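Local coordinates for protein alpha-galactosidase (Lactobacillus brevis, PDB 3MI6) that probably hydrolyses terminal, non-reducing alpha-D-galactose residues from alpha-D-galactosides such as galacto-oligosaccharides, galactomannans and galactolipids, at residues L449-P454 / H502-G507; D458-L463 / Y509-R514; T551-R556 / R586-K591; Q670-P675 / S724-T729. One frame throughout, in Å; residues are numbered along the deposited sequence.

Interaction 1: L449-P454 / H502-G507; sequences LDMARP and HRYILG
Met451, present as selenomethionine, and Tyr504 supply more than half of the surface buried between the loop 449-454 and the helical segment 502-507. CG of Met451 lies over one face of the Tyr504 ring, nearer its rim than its middle. This CG stands 3.9 Å from the ring centroid, a CH-pi contact, and is closest to the ring at CE2 of Tyr504, 3.5 Å away. CB of Met451 adds a contact at 3.7 Å with CD2 of Tyr504. The tyrosine reaches the loop because its CG is anti to the backbone N (chi1 169°), while the phenol beyond is hydrogen-bonded to Glu416. Bends at chi2 and chi3 of Met451 carry its terminal CE round to the backbone of Gly507, where CE is 3.7 Å from the carbonyl O.

The loop backbone comes close at the same place. With no side chain on Gly507, the O of Met451 approaches its CA to 3.6 Å in a CA-H...O contact. One residue on, Ala452 sets its methyl against the aliphatic root of Arg503, with 4.1 Å between the two CB atoms; the guanidinium of that arginine is paired with Glu499.

Asp450 to Arg453 form a type I turn, and Arg453 is the N-cap of helix 454-471, whose Val456, Val457 and Leu460 also touch Met451. The contact thus packs a helix-initiating turn against helix 500-518 in the outer layer of the family 36 (beta/alpha)8 catalytic barrel, with Tyr504 near Met480, a predicted substrate-binding residue.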
loop_
_atom_site.group_PDB
_atom_site.type_symbol
_atom_site.label_atom_id
_atom_site.label_comp_id
_atom_site.label_asym_id
_atom_site.label_seq_id
_atom_site.Cartn_x
_atom_site.Cartn_y
_atom_site.Cartn_z
ATOM N N LEU D 449 41.570 22.675 -7.752
ATOM C CA LEU D 449 42.960 22.613 -7.288
ATOM C C LEU D 449 43.264 21.301 -6.602
ATOM O O LEU D 449 42.446 20.779 -5.862
ATOM C CB LEU D 449 43.229 23.713 -6.268
ATOM C CG LEU D 449 43.073 25.131 -6.779
ATOM C CD1 LEU D 449 43.140 26.120 -5.624
ATOM C CD2 LEU D 449 44.153 25.375 -7.818
ATOM N N ASP D 450 44.462 20.786 -6.805
ATOM C CA ASP D 450 44.869 19.599 -6.067
ATOM C C ASP D 450 45.120 19.868 -4.572
ATOM O O ASP D 450 46.246 20.084 -4.139
ATOM C CB ASP D 450 46.093 18.978 -6.719
ATOM C CG ASP D 450 46.461 17.673 -6.106
ATOM O OD1 ASP D 450 45.896 17.349 -5.049
ATOM O OD2 ASP D 450 47.313 16.967 -6.675
HETATM N N MSE D 451 44.055 19.843 -3.789
HETATM C CA MSE D 451 44.137 20.027 -2.342
HETATM C C MSE D 451 44.973 18.964 -1.651
HETATM O O MSE D 451 45.216 19.044 -0.453
HETATM C CB MSE D 451 42.734 19.995 -1.728
HETATM C CG MSE D 451 41.809 21.107 -2.194
HETATM SE SE MSE D 451 42.455 22.879 -1.667
HETATM C CE MSE D 451 42.495 22.625 0.263
ATOM N N ALA D 452 45.379 17.946 -2.395
ATOM C CA ALA D 452 46.156 16.861 -1.822
ATOM C C ALA D 452 47.589 17.316 -1.590
ATOM O O ALA D 452 48.336 16.674 -0.855
ATOM C CB ALA D 452 46.123 15.648 -2.729
ATOM N N ARG D 453 47.966 18.429 -2.218
ATOM C CA ARG D 453 49.312 18.976 -2.086
ATOM C C ARG D 453 49.387 19.994 -0.959
ATOM O O ARG D 453 48.664 20.989 -0.962
ATOM C CB ARG D 453 49.736 19.655 -3.382
ATOM C CG ARG D 453 49.690 18.780 -4.599
ATOM C CD ARG D 453 49.515 19.632 -5.834
ATOM N NE ARG D 453 49.992 18.940 -7.022
ATOM C CZ ARG D 453 51.118 19.244 -7.661
ATOM N NH1 ARG D 453 51.881 20.245 -7.234
ATOM N NH2 ARG D 453 51.473 18.551 -8.735
ATOM N N PRO D 454 50.270 19.749 0.010
ATOM C CA PRO D 454 50.458 20.695 1.111
ATOM C C PRO D 454 50.966 22.065 0.655
ATOM O O PRO D 454 50.809 23.035 1.385
ATOM C CB PRO D 454 51.483 19.988 2.002
ATOM C CG PRO D 454 51.263 18.542 1.725
ATOM C CD PRO D 454 50.918 18.455 0.270
ATOM N N HIS D 502 40.174 10.907 -0.727
ATOM C CA HIS D 502 40.274 11.116 0.713
ATOM C C HIS D 502 41.314 12.167 1.090
ATOM O O HIS D 502 41.131 12.922 2.047
ATOM C CB HIS D 502 40.572 9.821 1.442
ATOM C CG HIS D 502 40.523 9.953 2.926
ATOM N ND1 HIS D 502 41.587 9.633 3.734
ATOM C CD2 HIS D 502 39.542 10.387 3.748
ATOM C CE1 HIS D 502 41.258 9.850 4.993
ATOM N NE2 HIS D 502 40.024 10.311 5.029
ATOM N N ARG D 503 42.410 12.218 0.340
ATOM C CA ARG D 503 43.475 13.150 0.652
ATOM C C ARG D 503 42.993 14.560 0.385
ATOM O O ARG D 503 43.244 15.472 1.173
ATOM C CB ARG D 503 44.734 12.834 -0.155
ATOM C CG ARG D 503 45.559 11.698 0.416
ATOM C CD ARG D 503 46.736 11.356 -0.472
ATOM N NE ARG D 503 47.555 10.306 0.127
ATOM C CZ ARG D 503 48.533 10.534 0.999
ATOM N NH1 ARG D 503 48.809 11.781 1.374
ATOM N NH2 ARG D 503 49.227 9.521 1.499
ATOM N N TYR D 504 42.287 14.731 -0.724
ATOM C CA TYR D 504 41.750 16.029 -1.077
ATOM C C TYR D 504 40.885 16.526 0.073
ATOM O O TYR D 504 40.953 17.688 0.484
ATOM C CB TYR D 504 40.933 15.916 -2.358
ATOM C CG TYR D 504 40.115 17.141 -2.697
ATOM C CD1 TYR D 504 39.006 17.485 -1.942
ATOM C CD2 TYR D 504 40.437 17.933 -3.790
ATOM C CE1 TYR D 504 38.254 18.585 -2.252
ATOM C CE2 TYR D 504 39.695 19.029 -4.111
ATOM C CZ TYR D 504 38.597 19.357 -3.343
ATOM O OH TYR D 504 37.835 20.460 -3.660
ATOM N N ILE D 505 40.075 15.627 0.610
ATOM C CA ILE D 505 39.234 15.982 1.729
ATOM C C ILE D 505 40.076 16.353 2.973
ATOM O O ILE D 505 39.875 17.410 3.571
ATOM C CB ILE D 505 38.085 14.931 1.916
ATOM C CG1 ILE D 505 36.757 15.570 1.507
ATOM C CG2 ILE D 505 38.009 14.354 3.317
ATOM C CD1 ILE D 505 36.602 16.980 2.014
ATOM N N LEU D 506 41.057 15.531 3.324
ATOM C CA LEU D 506 41.956 15.881 4.417
ATOM C C LEU D 506 42.545 17.278 4.204
ATOM O O LEU D 506 42.684 18.052 5.145
ATOM C CB LEU D 506 43.065 14.840 4.563
ATOM C CG LEU D 506 42.580 13.436 4.928
ATOM C CD1 LEU D 506 43.734 12.458 5.011
ATOM C CD2 LEU D 506 41.773 13.436 6.218
ATOM N N GLY D 507 42.874 17.602 2.959
ATOM C CA GLY D 507 43.351 18.927 2.614
ATOM C C GLY D 507 42.391 20.051 2.989
ATOM O O GLY D 507 42.806 21.075 3.580
#

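Interaction 2: D458-L463 / Y509-R514; sequences DYLFKL and YQLYAR
Arg514 and Asp458 form a salt bridge in which two guanidinium nitrogens converge on a single carboxylate oxygen. NH1 of Arg514 is 2.8 Å from OD1 of Asp458 and meets it nearly along the C-O bond direction. NH2 of Arg514 donates to the same OD1 of Asp458 at 2.9 Å, arriving on the anti side and tilted out of the carboxylate plane. The grip is end-on, through NH1 and NH2, with the oxygen near the guanidinium plane, although the two flat groups stand almost perpendicular. A bend at chi3 (71°) in the otherwise extended arginine chain turns the guanidinium back over Phe461.

There it makes an off-centre cation-pi contact, with CZ of Arg514 4.8 Å from the centroid of the Phe461 ring and the two planes only 20° from parallel. The same phenylalanine also touches the base of the arginine: its CD1 is 3.7 Å from CB of Arg514. The carbonyl O of Arg514 sits at the ring edge, 3.6 Å from CE1 of Phe461.

These residues join two outer helices of the (beta/alpha)8 barrel, 454-471 and 500-518, which precede the neighbouring barrel strands 475-478 and 523-526. Their segments run in nearly the same direction, crossing at -30° with 10.0 Å between axes.

Beneath the ionic pair the contact becomes apolar. Leu511 divides its two methyls: CD1 lies 4.0 Å from CB of Leu460, and CD2 lies 4.0 Å from CA of Phe461. Leu511 also packs on Met464 of helix 454-471 and, toward the barrel, comes close to Trp478, a predicted substrate-binding residue.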
loop_
_atom_site.group_PDB
_atom_site.type_symbol
_atom_site.label_atom_id
_atom_site.label_comp_id
_atom_site.label_asym_id
_atom_site.label_seq_id
_atom_site.Cartn_x
_atom_site.Cartn_y
_atom_site.Cartn_z
ATOM N N ASP D 458 49.022 25.727 1.941
ATOM C CA ASP D 458 49.854 26.826 2.458
ATOM C C ASP D 458 49.604 28.130 1.727
ATOM O O ASP D 458 49.522 29.194 2.337
ATOM C CB ASP D 458 51.337 26.485 2.359
ATOM C CG ASP D 458 51.779 25.435 3.371
ATOM O OD1 ASP D 458 51.066 25.205 4.385
ATOM O OD2 ASP D 458 52.864 24.843 3.141
ATOM N N TYR D 459 49.491 28.034 0.409
ATOM C CA TYR D 459 49.228 29.188 -0.433
ATOM C C TYR D 459 47.854 29.767 -0.139
ATOM O O TYR D 459 47.669 30.988 -0.133
ATOM C CB TYR D 459 49.343 28.804 -1.912
ATOM C CG TYR D 459 48.935 29.891 -2.880
ATOM C CD1 TYR D 459 49.812 30.919 -3.220
ATOM C CD2 TYR D 459 47.682 29.885 -3.464
ATOM C CE1 TYR D 459 49.436 31.926 -4.118
ATOM C CE2 TYR D 459 47.300 30.874 -4.352
ATOM C CZ TYR D 459 48.180 31.893 -4.679
ATOM O OH TYR D 459 47.785 32.870 -5.560
ATOM N N LEU D 460 46.889 28.885 0.107
ATOM C CA LEU D 460 45.530 29.329 0.356
ATOM C C LEU D 460 45.408 29.896 1.761
ATOM O O LEU D 460 44.809 30.957 1.955
ATOM C CB LEU D 460 44.536 28.194 0.130
ATOM C CG LEU D 460 44.440 27.757 -1.331
ATOM C CD1 LEU D 460 43.538 26.546 -1.469
ATOM C CD2 LEU D 460 43.955 28.891 -2.195
ATOM N N PHE D 461 45.990 29.202 2.737
ATOM C CA PHE D 461 45.981 29.710 4.098
ATOM C C PHE D 461 46.582 31.105 4.167
ATOM O O PHE D 461 46.033 31.991 4.805
ATOM C CB PHE D 461 46.726 28.795 5.057
ATOM C CG PHE D 461 46.940 29.413 6.407
ATOM C CD1 PHE D 461 45.988 29.279 7.405
ATOM C CD2 PHE D 461 48.074 30.156 6.668
ATOM C CE1 PHE D 461 46.176 29.855 8.642
ATOM C CE2 PHE D 461 48.268 30.735 7.896
ATOM C CZ PHE D 461 47.320 30.589 8.885
ATOM N N LYS D 462 47.723 31.300 3.515
ATOM C CA LYS D 462 48.370 32.602 3.533
ATOM C C LYS D 462 47.491 33.685 2.909
ATOM O O LYS D 462 47.350 34.764 3.475
ATOM C CB LYS D 462 49.739 32.555 2.848
ATOM C CG LYS D 462 50.336 33.945 2.627
ATOM C CD LYS D 462 51.714 33.907 1.992
ATOM C CE LYS D 462 52.094 35.286 1.454
ATOM N NZ LYS D 462 53.271 35.226 0.541
ATOM N N LEU D 463 46.899 33.391 1.753
ATOM C CA LEU D 463 46.038 34.341 1.050
ATOM C C LEU D 463 44.766 34.736 1.810
ATOM O O LEU D 463 44.321 35.890 1.761
ATOM C CB LEU D 463 45.669 33.805 -0.330
ATOM C CG LEU D 463 46.362 34.629 -1.414
ATOM C CD1 LEU D 463 46.029 34.147 -2.817
ATOM C CD2 LEU D 463 45.968 36.082 -1.234
ATOM N N TYR D 509 40.081 19.848 5.218
ATOM C CA TYR D 509 40.106 19.951 6.674
ATOM C C TYR D 509 41.349 20.698 7.150
ATOM O O TYR D 509 41.266 21.587 8.001
ATOM C CB TYR D 509 40.009 18.587 7.347
ATOM C CG TYR D 509 38.701 17.900 7.092
ATOM C CD1 TYR D 509 37.542 18.633 6.910
ATOM C CD2 TYR D 509 38.621 16.526 7.034
ATOM C CE1 TYR D 509 36.335 18.024 6.681
ATOM C CE2 TYR D 509 37.407 15.898 6.791
ATOM C CZ TYR D 509 36.264 16.659 6.616
ATOM O OH TYR D 509 35.047 16.047 6.381
ATOM N N GLN D 510 42.500 20.346 6.594
ATOM C CA GLN D 510 43.729 21.084 6.871
ATOM C C GLN D 510 43.470 22.590 6.816
ATOM O O GLN D 510 43.831 23.329 7.728
ATOM C CB GLN D 510 44.831 20.700 5.868
ATOM C CG GLN D 510 45.749 19.556 6.310
ATOM C CD GLN D 510 46.337 19.804 7.690
ATOM O OE1 GLN D 510 47.270 20.621 7.855
ATOM N NE2 GLN D 510 45.783 19.114 8.699
ATOM N N LEU D 511 42.832 23.042 5.745
ATOM C CA LEU D 511 42.643 24.473 5.551
ATOM C C LEU D 511 41.682 25.061 6.579
ATOM O O LEU D 511 41.900 26.163 7.085
ATOM C CB LEU D 511 42.133 24.767 4.146
ATOM C CG LEU D 511 42.689 26.019 3.471
ATOM C CD1 LEU D 511 41.741 26.452 2.384
ATOM C CD2 LEU D 511 42.913 27.149 4.451
ATOM N N TYR D 512 40.614 24.334 6.875
ATOM C CA TYR D 512 39.629 24.817 7.824
ATOM C C TYR D 512 40.248 24.747 9.186
ATOM O O TYR D 512 39.945 25.553 10.061
ATOM C CB TYR D 512 38.391 23.922 7.822
ATOM C CG TYR D 512 37.215 24.435 7.033
ATOM C CD1 TYR D 512 36.842 23.836 5.843
ATOM C CD2 TYR D 512 36.462 25.505 7.495
ATOM C CE1 TYR D 512 35.760 24.299 5.121
ATOM C CE2 TYR D 512 35.382 25.976 6.792
ATOM C CZ TYR D 512 35.027 25.371 5.605
ATOM O OH TYR D 512 33.936 25.845 4.897
ATOM N N ALA D 513 41.100 23.753 9.384
ATOM C CA ALA D 513 41.678 23.545 10.697
ATOM C C ALA D 513 42.614 24.697 11.035
ATOM O O ALA D 513 42.609 25.199 12.153
ATOM C CB ALA D 513 42.396 22.209 10.766
ATOM N N ARG D 514 43.403 25.136 10.063
ATOM C CA ARG D 514 44.388 26.171 10.323
ATOM C C ARG D 514 43.768 27.557 10.384
ATOM O O ARG D 514 44.176 28.384 11.193
ATOM C CB ARG D 514 45.520 26.103 9.301
ATOM C CG ARG D 514 46.449 24.923 9.551
ATOM C CD ARG D 514 47.284 24.592 8.337
ATOM N NE ARG D 514 48.308 25.592 8.054
ATOM C CZ ARG D 514 49.013 25.611 6.930
ATOM N NH1 ARG D 514 48.786 24.692 6.002
ATOM N NH2 ARG D 514 49.937 26.545 6.730
#

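Interaction 3: T551-R556 / R586-K591; sequences TDAAER and RITSLK
Arg586 is bound by two carboxylates through one nitrogen. Its NH1 donates to OD2 of Asp552 at 2.9 Å and, in an almost straight bond (179°), to OE2 of Glu555, also at 2.9 Å. Both acceptors lie near the guanidinium plane, but NH1 comes to the aspartate from above the carboxylate plane and to the glutamate on its anti side. The bend at chi3 (-43°) of Arg586 swings the group over the start of helix 553-566. Two negative partners should help keep the arginine charged in this buried place, and a third, Asp726 of the second subunit, binds its NE. OE2 of Glu555 in turn meets His674 of that subunit.

A helix cap accompanies the ion pairs: N of Glu555 donates to OD2 of Asp552 at 3.0 Å, so this oxygen serves both the arginine and the helix.

Apolar contacts are few. CB of Ala554 lies 3.7 Å from CD of Arg586, and CB of Ala553 is 3.7 Å from CG2 of Thr588.

Together these form a salt-bridge network built on an N-cap aspartate, linking the start of helix 553-566, after barrel strand 544-546, to the loop that follows strand 572-576, at a subunit interface of this (beta/alpha)8 enzyme.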
loop_
_atom_site.group_PDB
_atom_site.type_symbol
_atom_site.label_atom_id
_atom_site.label_comp_id
_atom_site.label_asym_id
_atom_site.label_seq_id
_atom_site.Cartn_x
_atom_site.Cartn_y
_atom_site.Cartn_z
ATOM N N THR D 551 15.962 29.393 -2.708
ATOM C CA THR D 551 15.465 30.243 -1.626
ATOM C C THR D 551 13.977 30.577 -1.785
ATOM O O THR D 551 13.477 31.538 -1.169
ATOM C CB THR D 551 16.252 31.573 -1.546
ATOM O OG1 THR D 551 16.067 32.316 -2.759
ATOM C CG2 THR D 551 17.718 31.302 -1.360
ATOM N N ASP D 552 13.275 29.808 -2.624
ATOM C CA ASP D 552 11.821 29.898 -2.669
ATOM C C ASP D 552 11.179 29.366 -1.376
ATOM O O ASP D 552 11.589 28.317 -0.865
ATOM C CB ASP D 552 11.255 29.118 -3.844
ATOM C CG ASP D 552 9.729 29.112 -3.840
ATOM O OD1 ASP D 552 9.134 30.164 -4.139
ATOM O OD2 ASP D 552 9.124 28.070 -3.512
ATOM N N ALA D 553 10.161 30.070 -0.870
ATOM C CA ALA D 553 9.472 29.660 0.362
ATOM C C ALA D 553 8.896 28.233 0.301
ATOM O O ALA D 553 9.173 27.405 1.170
ATOM C CB ALA D 553 8.388 30.655 0.735
ATOM N N ALA D 554 8.107 27.950 -0.725
ATOM C CA ALA D 554 7.502 26.635 -0.869
ATOM C C ALA D 554 8.532 25.515 -0.971
ATOM O O ALA D 554 8.400 24.503 -0.314
ATOM C CB ALA D 554 6.577 26.613 -2.074
ATOM N N GLU D 555 9.558 25.686 -1.795
ATOM C CA GLU D 555 10.579 24.661 -1.950
ATOM C C GLU D 555 11.379 24.443 -0.659
ATOM O O GLU D 555 11.755 23.311 -0.329
ATOM C CB GLU D 555 11.532 25.029 -3.085
ATOM C CG GLU D 555 10.867 25.218 -4.432
ATOM C CD GLU D 555 10.220 23.943 -4.970
ATOM O OE1 GLU D 555 10.692 22.824 -4.655
ATOM O OE2 GLU D 555 9.240 24.069 -5.738
ATOM N N ARG D 556 11.663 25.530 0.057
ATOM C CA ARG D 556 12.449 25.436 1.280
ATOM C C ARG D 556 11.706 24.605 2.335
ATOM O O ARG D 556 12.304 23.775 3.019
ATOM C CB ARG D 556 12.820 26.823 1.823
ATOM C CG ARG D 556 13.939 27.526 1.086
ATOM C CD ARG D 556 15.269 26.763 1.157
ATOM N NE ARG D 556 16.069 27.102 2.328
ATOM C CZ ARG D 556 17.302 27.595 2.285
ATOM N NH1 ARG D 556 17.898 27.815 1.133
ATOM N NH2 ARG D 556 17.947 27.866 3.400
ATOM N N ARG D 586 8.214 30.945 -8.876
ATOM C CA ARG D 586 7.099 31.045 -7.946
ATOM C C ARG D 586 7.035 32.447 -7.327
ATOM O O ARG D 586 8.050 33.114 -7.174
ATOM C CB ARG D 586 7.215 29.962 -6.866
ATOM C CG ARG D 586 6.278 30.139 -5.696
ATOM C CD ARG D 586 5.980 28.818 -5.012
ATOM N NE ARG D 586 5.732 27.755 -5.976
ATOM C CZ ARG D 586 6.505 26.670 -6.135
ATOM N NH1 ARG D 586 7.591 26.471 -5.380
ATOM N NH2 ARG D 586 6.181 25.764 -7.053
ATOM N N ILE D 587 5.830 32.906 -7.012
ATOM C CA ILE D 587 5.636 34.171 -6.317
ATOM C C ILE D 587 5.032 33.812 -4.986
ATOM O O ILE D 587 4.191 32.930 -4.917
ATOM C CB ILE D 587 4.641 35.117 -7.047
ATOM C CG1 ILE D 587 5.132 35.486 -8.448
ATOM C CG2 ILE D 587 4.390 36.387 -6.221
ATOM C CD1 ILE D 587 4.155 36.385 -9.216
ATOM N N THR D 588 5.437 34.521 -3.941
ATOM C CA THR D 588 5.069 34.175 -2.580
ATOM C C THR D 588 4.946 35.431 -1.736
ATOM O O THR D 588 5.647 36.396 -1.972
ATOM C CB THR D 588 6.161 33.281 -1.993
ATOM O OG1 THR D 588 5.900 31.911 -2.356
ATOM C CG2 THR D 588 6.187 33.408 -0.505
ATOM N N SER D 589 4.075 35.445 -0.745
ATOM C CA SER D 589 3.992 36.648 0.093
ATOM C C SER D 589 5.312 36.916 0.806
ATOM O O SER D 589 6.089 35.995 1.067
ATOM C CB SER D 589 2.881 36.511 1.130
ATOM O OG SER D 589 3.179 35.455 2.019
ATOM N N LEU D 590 5.576 38.167 1.152
ATOM C CA LEU D 590 6.757 38.438 1.964
ATOM C C LEU D 590 6.623 37.816 3.364
ATOM O O LEU D 590 7.612 37.432 3.985
ATOM C CB LEU D 590 7.020 39.936 2.035
ATOM C CG LEU D 590 8.137 40.467 2.918
ATOM C CD1 LEU D 590 9.472 39.848 2.563
ATOM C CD2 LEU D 590 8.170 41.964 2.734
ATOM N N LYS D 591 5.391 37.709 3.850
ATOM C CA LYS D 591 5.118 37.096 5.150
ATOM C C LYS D 591 5.534 35.626 5.188
ATOM O O LYS D 591 6.097 35.159 6.166
ATOM C CB LYS D 591 3.635 37.244 5.505
ATOM C CG LYS D 591 3.207 36.557 6.795
ATOM C CD LYS D 591 1.689 36.350 6.846
ATOM C CE LYS D 591 1.282 35.774 8.209
ATOM N NZ LYS D 591 -0.172 35.364 8.303
#

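Interaction 4: Q670-P675 / S724-T729; sequences QLLNHP and SKDFYT
Asn673 and Lys725 lie side by side and point the same way, with ND2 of the asparagine 3.7 Å from CB of the lysine. Both polar ends have partners beyond the contact: the asparagine amide donates to backbone carbonyls of Ile717 and of Met584 in the second subunit, and the lysine ammonium pairs with Asp720 and Glu723.

Asp726 turns its carboxylate across to segment 670-675. With CG anti to its own carbonyl carbon (chi1 -76°), it brings OD1 to 2.9 Å from the backbone N of Asn673, which meets it nearly end-on along the C-O bond. Arg586 of the second subunit also binds this carboxylate.

The carbonyl O of Leu671 lies obliquely to the Phe727 ring, 3.4 Å from CD1 of Phe727. Leucine side chains touch the ring only loosely, CD2 of Leu671 lying 4.3 Å from CD1 of Phe727.

The two backbones are joined by a short ladder. N of Gln670 donates to O of Tyr728 at 2.9 Å, and N of Tyr728 returns a bond to O of Gln670 at 2.8 Å. The next bond, from N of Phe727 to O of Leu671, spans 2.7 Å. Phe727, with positive phi (51°), and Tyr728 together face Gln670: a G1 beta bulge where strands 663-670 and 728-736 meet in the antiparallel sheet of the C-terminal domain.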
loop_
_atom_site.group_PDB
_atom_site.type_symbol
_atom_site.label_atom_id
_atom_site.label_comp_id
_atom_site.label_asym_id
_atom_site.label_seq_id
_atom_site.Cartn_x
_atom_site.Cartn_y
_atom_site.Cartn_z
ATOM N N GLN D 670 0.333 26.191 4.336
ATOM C CA GLN D 670 -0.428 25.430 3.364
ATOM C C GLN D 670 0.015 25.900 1.997
ATOM O O GLN D 670 0.129 27.115 1.762
ATOM C CB GLN D 670 -1.923 25.638 3.555
ATOM C CG GLN D 670 -2.795 24.747 2.685
ATOM C CD GLN D 670 -4.298 25.030 2.870
ATOM O OE1 GLN D 670 -4.755 26.165 2.656
ATOM N NE2 GLN D 670 -5.064 23.997 3.276
ATOM N N LEU D 671 0.284 24.955 1.097
ATOM C CA LEU D 671 0.759 25.347 -0.223
ATOM C C LEU D 671 -0.373 25.855 -1.132
ATOM O O LEU D 671 -0.269 26.930 -1.735
ATOM C CB LEU D 671 1.530 24.216 -0.887
ATOM C CG LEU D 671 2.796 23.738 -0.170
ATOM C CD1 LEU D 671 3.441 22.589 -0.949
ATOM C CD2 LEU D 671 3.782 24.874 0.024
ATOM N N LEU D 672 -1.456 25.093 -1.217
ATOM C CA LEU D 672 -2.529 25.415 -2.136
ATOM C C LEU D 672 -3.769 25.636 -1.306
ATOM O O LEU D 672 -4.075 24.834 -0.427
ATOM C CB LEU D 672 -2.749 24.241 -3.092
ATOM C CG LEU D 672 -2.192 24.365 -4.518
ATOM C CD1 LEU D 672 -0.909 25.204 -4.579
ATOM C CD2 LEU D 672 -1.999 22.998 -5.154
ATOM N N ASN D 673 -4.484 26.723 -1.543
ATOM C CA ASN D 673 -5.707 26.951 -0.794
ATOM C C ASN D 673 -6.860 26.207 -1.465
ATOM O O ASN D 673 -6.922 26.144 -2.686
ATOM C CB ASN D 673 -5.994 28.442 -0.696
ATOM C CG ASN D 673 -6.951 28.767 0.415
ATOM O OD1 ASN D 673 -6.839 28.223 1.510
ATOM N ND2 ASN D 673 -7.904 29.660 0.149
ATOM N N HIS D 674 -7.759 25.618 -0.677
ATOM C CA HIS D 674 -8.935 24.955 -1.237
ATOM C C HIS D 674 -10.224 25.502 -0.649
ATOM O O HIS D 674 -10.264 25.881 0.526
ATOM C CB HIS D 674 -8.845 23.454 -1.045
ATOM C CG HIS D 674 -7.680 22.835 -1.753
ATOM N ND1 HIS D 674 -7.521 22.902 -3.121
ATOM C CD2 HIS D 674 -6.618 22.138 -1.285
ATOM C CE1 HIS D 674 -6.414 22.270 -3.468
ATOM N NE2 HIS D 674 -5.844 21.800 -2.371
ATOM N N PRO D 675 -11.293 25.548 -1.467
ATOM C CA PRO D 675 -12.528 26.228 -1.069
ATOM C C PRO D 675 -13.401 25.311 -0.249
ATOM O O PRO D 675 -13.242 24.094 -0.350
ATOM C CB PRO D 675 -13.198 26.507 -2.404
ATOM C CG PRO D 675 -12.825 25.324 -3.227
ATOM C CD PRO D 675 -11.435 24.888 -2.774
ATOM N N SER D 724 -3.252 36.408 -3.511
ATOM C CA SER D 724 -3.344 34.969 -3.599
ATOM C C SER D 724 -3.389 34.429 -2.192
ATOM O O SER D 724 -2.803 35.019 -1.291
ATOM C CB SER D 724 -2.128 34.394 -4.316
ATOM O OG SER D 724 -2.154 32.976 -4.277
ATOM N N LYS D 725 -4.093 33.317 -1.997
ATOM C CA LYS D 725 -4.100 32.668 -0.701
ATOM C C LYS D 725 -3.387 31.329 -0.809
ATOM O O LYS D 725 -3.611 30.407 -0.015
ATOM C CB LYS D 725 -5.514 32.527 -0.161
ATOM C CG LYS D 725 -6.164 33.853 0.193
ATOM C CD LYS D 725 -5.131 34.837 0.687
ATOM C CE LYS D 725 -5.618 35.624 1.883
ATOM N NZ LYS D 725 -5.782 37.053 1.560
ATOM N N ASP D 726 -2.514 31.237 -1.812
ATOM C CA ASP D 726 -1.611 30.099 -1.925
ATOM C C ASP D 726 -0.371 30.366 -1.080
ATOM O O ASP D 726 -0.105 31.514 -0.739
ATOM C CB ASP D 726 -1.267 29.823 -3.384
ATOM C CG ASP D 726 -2.412 29.147 -4.129
ATOM O OD1 ASP D 726 -3.300 28.554 -3.478
ATOM O OD2 ASP D 726 -2.428 29.203 -5.373
ATOM N N PHE D 727 0.342 29.314 -0.692
ATOM C CA PHE D 727 1.545 29.467 0.120
ATOM C C PHE D 727 1.277 30.345 1.353
ATOM O O PHE D 727 1.877 31.420 1.531
ATOM C CB PHE D 727 2.692 30.030 -0.740
ATOM C CG PHE D 727 2.642 29.578 -2.175
ATOM C CD1 PHE D 727 2.748 28.233 -2.497
ATOM C CD2 PHE D 727 2.465 30.490 -3.199
ATOM C CE1 PHE D 727 2.677 27.809 -3.807
ATOM C CE2 PHE D 727 2.403 30.065 -4.513
ATOM C CZ PHE D 727 2.507 28.725 -4.815
ATOM N N TYR D 728 0.364 29.872 2.195
ATOM C CA TYR D 728 -0.154 30.665 3.306
ATOM C C TYR D 728 0.477 30.194 4.588
ATOM O O TYR D 728 0.727 28.999 4.760
ATOM C CB TYR D 728 -1.673 30.519 3.426
ATOM C CG TYR D 728 -2.335 31.640 4.194
ATOM C CD1 TYR D 728 -2.775 32.793 3.540
ATOM C CD2 TYR D 728 -2.528 31.555 5.563
ATOM C CE1 TYR D 728 -3.391 33.830 4.229
ATOM C CE2 TYR D 728 -3.141 32.589 6.266
ATOM C CZ TYR D 728 -3.572 33.724 5.592
ATOM O OH TYR D 728 -4.180 34.755 6.278
ATOM N N THR D 729 0.722 31.138 5.487
ATOM C CA THR D 729 1.324 30.815 6.759
ATOM C C THR D 729 0.489 31.270 7.937
ATOM O O THR D 729 0.017 32.397 7.985
ATOM C CB THR D 729 2.680 31.478 6.903
ATOM O OG1 THR D 729 3.479 31.181 5.747
ATOM C CG2 THR D 729 3.354 30.980 8.172
#

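How the interactions relate
Interactions 1 and 2 are neighbours on the barrel exterior: both use helix 500-518, and they meet where SE of Met451 lies 3.8 Å from CD1 of Leu460. The first is buried and mainly apolar; the second runs from a leucine interior to a salt bridge at the solvent-facing side, where Asp458 is exposed. Interactions 3 and 4 lie far off, with centres about 37 to 48 Å from those of the first two, and are buried and polar. They join barrel to C-terminal domain through packing of Arg586 on Phe727 and a probable hydrogen bond from NZ of Lys591 to O of Thr729 (3.0 Å). Both also contact the second subunit, unlike interactions 1 and 2.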